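Long-range contact in Efb homologous protein (Staphylococcus aureus subsp. aureus Mu50, PDB 2NOJ), which probably binds the complement component C3 of the host and so damps complement activation, like the related staphylococcal protein Efb: residues B[36-42]-B[73-79]. The protein carries 1 engineered substitution. Residues are numbered along the deposited sequence; the frame is centred on the assembly and turned at random.
Sequences FKRTRTV and VLKYNTL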
ATOM      1  N   PHE B  36      10.925 -22.593  -4.062  1.00 27.52           N
ATOM      2  CA  PHE B  36      11.465 -21.476  -4.830  1.00 22.89           C
ATOM      3  C   PHE B  36      12.849 -21.804  -5.392  1.00 24.64           C
ATOM      4  O   PHE B  36      13.172 -21.447  -6.530  1.00 21.63           O
ATOM      5  CB  PHE B  36      11.541 -20.223  -3.956  1.00 17.85           C
ATOM      6  CG  PHE B  36      12.211 -19.060  -4.620  1.00 13.38           C
ATOM      7  CD1 PHE B  36      11.977 -18.775  -5.971  1.00 11.45           C
ATOM      8  CD2 PHE B  36      13.040 -18.215  -3.901  1.00 13.67           C
ATOM      9  CE1 PHE B  36      12.546 -17.666  -6.591  1.00  7.82           C
ATOM     10  CE2 PHE B  36      13.619 -17.094  -4.514  1.00 11.89           C
ATOM     11  CZ  PHE B  36      13.362 -16.827  -5.872  1.00 10.66           C
ATOM     12  N   LYS B  37      13.664 -22.484  -4.588  1.00 26.75           N
ATOM     13  CA  LYS B  37      15.002 -22.856  -5.018  1.00 32.34           C
ATOM     14  C   LYS B  37      14.926 -23.767  -6.232  1.00 36.09           C
ATOM     15  O   LYS B  37      15.711 -23.641  -7.164  1.00 34.29           O
ATOM     16  CB  LYS B  37      15.756 -23.559  -3.891  1.00 31.43           C
ATOM     17  CG  LYS B  37      16.094 -22.668  -2.701  1.00 33.12           C
ATOM     18  CD  LYS B  37      17.591 -22.679  -2.391  1.00 34.07           C
ATOM     19  CE  LYS B  37      18.077 -24.025  -1.890  1.00 36.33           C
ATOM     20  NZ  LYS B  37      19.558 -24.010  -1.696  1.00 41.46           N
ATOM     21  N   ARG B  38      13.964 -24.675  -6.224  1.00 38.46           N
ATOM     22  CA  ARG B  38      13.807 -25.599  -7.325  1.00 42.56           C
ATOM     23  C   ARG B  38      13.101 -24.959  -8.537  1.00 44.70           C
ATOM     24  O   ARG B  38      13.618 -24.986  -9.652  1.00 48.41           O
ATOM     25  CB  ARG B  38      13.041 -26.825  -6.839  1.00 43.00           C
ATOM     26  N   THR B  39      11.931 -24.370  -8.301  1.00 47.13           N
ATOM     27  CA  THR B  39      11.106 -23.745  -9.339  1.00 44.83           C
ATOM     28  C   THR B  39      11.683 -22.493 -10.010  1.00 41.06           C
ATOM     29  O   THR B  39      11.610 -22.338 -11.228  1.00 40.35           O
ATOM     30  CB  THR B  39       9.734 -23.377  -8.761  1.00 46.77           C
ATOM     31  OG1 THR B  39       9.239 -24.470  -7.975  1.00 50.07           O
ATOM     32  CG2 THR B  39       8.757 -23.072  -9.870  1.00 48.11           C
ATOM     33  N   ARG B  40      12.234 -21.594  -9.204  1.00 39.56           N
ATOM     34  CA  ARG B  40      12.819 -20.357  -9.702  1.00 36.05           C
ATOM     35  C   ARG B  40      11.868 -19.546 -10.578  1.00 34.39           C
ATOM     36  O   ARG B  40      12.147 -19.316 -11.752  1.00 32.45           O
ATOM     37  CB  ARG B  40      14.114 -20.662 -10.469  1.00 39.23           C
ATOM     38  CG  ARG B  40      15.134 -21.437  -9.640  1.00 44.04           C
ATOM     39  CD  ARG B  40      16.495 -21.586 -10.334  1.00 48.66           C
ATOM     40  NE  ARG B  40      16.459 -22.432 -11.530  1.00 54.02           N
ATOM     41  CZ  ARG B  40      16.265 -21.972 -12.765  1.00 56.03           C
ATOM     42  NH1 ARG B  40      16.090 -20.668 -12.970  1.00 56.43           N
ATOM     43  NH2 ARG B  40      16.257 -22.812 -13.794  1.00 55.14           N
ATOM     44  N   THR B  41      10.743 -19.118  -9.996  1.00 33.95           N
ATOM     45  CA  THR B  41       9.754 -18.295 -10.703  1.00 31.77           C
ATOM     46  C   THR B  41       9.322 -17.070  -9.889  1.00 32.37           C
ATOM     47  O   THR B  41       9.492 -17.011  -8.677  1.00 29.60           O
ATOM     48  CB  THR B  41       8.457 -19.067 -11.053  1.00 32.16           C
ATOM     49  OG1 THR B  41       7.761 -19.405  -9.849  1.00 32.39           O
ATOM     50  CG2 THR B  41       8.763 -20.316 -11.846  1.00 30.49           C
ATOM     51  N   VAL B  42       8.750 -16.097 -10.584  1.00 34.78           N
ATOM     52  CA  VAL B  42       8.269 -14.879  -9.968  1.00 35.12           C
ATOM     53  C   VAL B  42       7.175 -15.241  -8.971  1.00 37.24           C
ATOM     54  O   VAL B  42       6.990 -14.578  -7.954  1.00 38.83           O
ATOM     55  CB  VAL B  42       7.683 -13.950 -11.032  1.00 35.50           C
ATOM     56  CG1 VAL B  42       7.169 -12.680 -10.393  1.00 37.12           C
ATOM     57  CG2 VAL B  42       8.738 -13.636 -12.068  1.00 37.28           C
ATOM     58  N   VAL B  73      19.195 -16.921  -4.855  1.00 29.23           N
ATOM     59  CA  VAL B  73      18.561 -17.318  -6.097  1.00 27.47           C
ATOM     60  C   VAL B  73      18.338 -16.066  -6.927  1.00 30.06           C
ATOM     61  O   VAL B  73      18.544 -16.072  -8.139  1.00 31.09           O
ATOM     62  CB  VAL B  73      17.203 -18.033  -5.853  1.00 26.14           C
ATOM     63  CG1 VAL B  73      16.684 -18.608  -7.172  1.00 22.29           C
ATOM     64  CG2 VAL B  73      17.359 -19.140  -4.792  1.00 21.45           C
ATOM     65  N   LEU B  74      17.949 -14.979  -6.271  1.00 31.48           N
ATOM     66  CA  LEU B  74      17.684 -13.748  -6.989  1.00 33.93           C
ATOM     67  C   LEU B  74      18.899 -13.211  -7.694  1.00 35.81           C
ATOM     68  O   LEU B  74      18.788 -12.718  -8.811  1.00 34.57           O
ATOM     69  CB  LEU B  74      17.132 -12.671  -6.056  1.00 34.38           C
ATOM     70  CG  LEU B  74      15.642 -12.662  -5.732  1.00 36.69           C
ATOM     71  CD1 LEU B  74      15.218 -13.970  -5.103  1.00 36.88           C
ATOM     72  CD2 LEU B  74      15.371 -11.517  -4.778  1.00 37.77           C
ATOM     73  N   LYS B  75      20.057 -13.327  -7.058  1.00 36.95           N
ATOM     74  CA  LYS B  75      21.301 -12.801  -7.626  1.00 38.12           C
ATOM     75  C   LYS B  75      21.867 -13.537  -8.837  1.00 37.91           C
ATOM     76  O   LYS B  75      22.382 -12.910  -9.759  1.00 37.50           O
ATOM     77  CB  LYS B  75      22.381 -12.706  -6.533  1.00 37.38           C
ATOM     78  N   TYR B  76      21.774 -14.859  -8.836  1.00 37.58           N
ATOM     79  CA  TYR B  76      22.313 -15.655  -9.934  1.00 38.03           C
ATOM     80  C   TYR B  76      21.275 -16.204 -10.902  1.00 38.07           C
ATOM     81  O   TYR B  76      21.620 -16.968 -11.816  1.00 36.88           O
ATOM     82  CB  TYR B  76      23.145 -16.798  -9.361  1.00 37.49           C
ATOM     83  CG  TYR B  76      24.299 -16.301  -8.544  1.00 38.49           C
ATOM     84  CD1 TYR B  76      24.612 -16.880  -7.317  1.00 39.14           C
ATOM     85  CD2 TYR B  76      25.088 -15.249  -9.002  1.00 39.55           C
ATOM     86  CE1 TYR B  76      25.692 -16.419  -6.562  1.00 41.03           C
ATOM     87  CE2 TYR B  76      26.170 -14.782  -8.266  1.00 41.76           C
ATOM     88  CZ  TYR B  76      26.471 -15.373  -7.045  1.00 41.25           C
ATOM     89  OH  TYR B  76      27.566 -14.938  -6.334  1.00 40.14           O
ATOM     90  N   ASN B  77      20.017 -15.802 -10.711  1.00 36.59           N
ATOM     91  CA  ASN B  77      18.928 -16.257 -11.570  1.00 37.21           C
ATOM     92  C   ASN B  77      17.983 -15.164 -12.041  1.00 40.13           C
ATOM     93  O   ASN B  77      17.940 -14.060 -11.499  1.00 40.83           O
ATOM     94  CB  ASN B  77      18.101 -17.309 -10.854  1.00 33.69           C
ATOM     95  CG  ASN B  77      18.892 -18.530 -10.523  1.00 32.37           C
ATOM     96  OD1 ASN B  77      19.216 -19.340 -11.399  1.00 32.96           O
ATOM     97  ND2 ASN B  77      19.229 -18.674  -9.255  1.00 32.18           N
ATOM     98  N   THR B  78      17.231 -15.508 -13.076  1.00 42.25           N
ATOM     99  CA  THR B  78      16.228 -14.650 -13.678  1.00 43.76           C
ATOM    100  C   THR B  78      14.981 -15.504 -13.493  1.00 46.11           C
ATOM    101  O   THR B  78      14.763 -16.456 -14.244  1.00 45.63           O
ATOM    102  CB  THR B  78      16.487 -14.461 -15.187  1.00 44.00           C
ATOM    103  OG1 THR B  78      17.625 -13.609 -15.384  1.00 41.56           O
ATOM    104  CG2 THR B  78      15.256 -13.861 -15.872  1.00 47.74           C
ATOM    105  N   LEU B  79      14.182 -15.191 -12.477  1.00 46.87           N
ATOM    106  CA  LEU B  79      12.982 -15.968 -12.198  1.00 47.91           C
ATOM    107  C   LEU B  79      12.039 -16.029 -13.377  1.00 52.49           C
ATOM    108  O   LEU B  79      12.254 -15.360 -14.389  1.00 52.68           O
ATOM    109  CB  LEU B  79      12.252 -15.392 -10.993  1.00 45.99           C
ATOM    110  CG  LEU B  79      13.132 -15.237  -9.757  1.00 42.82           C
ATOM    111  CD1 LEU B  79      12.285 -14.760  -8.595  1.00 40.16           C
ATOM    112  CD2 LEU B  79      13.811 -16.569  -9.441  1.00 40.48           C
TER
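The far end of the Phe-36 ring packs against Val-73, Leu-74 and Leu-79, an example of how one aromatic ring can join two helix ends and the tail that follows. Its CG stands anti to the backbone N (chi1 174°), which carries the ring out to helix 61-76. There Val-73 CG1 lies over one face, 4.0 Å from Phe-36 CZ, the two side chains running past each other in opposite senses. Both leucines cross Phe-36 at about a right angle and meet its edge: Leu-74 CD1 in the ring plane, 3.5 Å from Phe-36 CZ, and Leu-79 CD2 near that plane, 3.3 Å from Phe-36 CE1. Leu-79 also reaches the start of helix 42-54, its CB 4.1 Å from Val-42 CG2, and its CA approaches Arg-40 O in the turn before it (3.5 Å), a CA-H...O contact. On the outer side, Arg-40 and Asn-77 cross, guanidinium and amide planes only 24° apart, with Asn-77 OD1 3.7 Å from Arg-40 CD. The amide's rotation is fixed by its own helix end, where Asn-77 ND2 donates to a lone pair of Val-73 O (2.9 Å, 149° at the hydrogen). The contact thus ties the C-terminal ends of helices 24-39 and 61-76, and helix 42-54 completes the core: His-45 meets the Phe-36 ring and touches Leu-79, while Thr-44 and Ala-48 also pack on Phe-36.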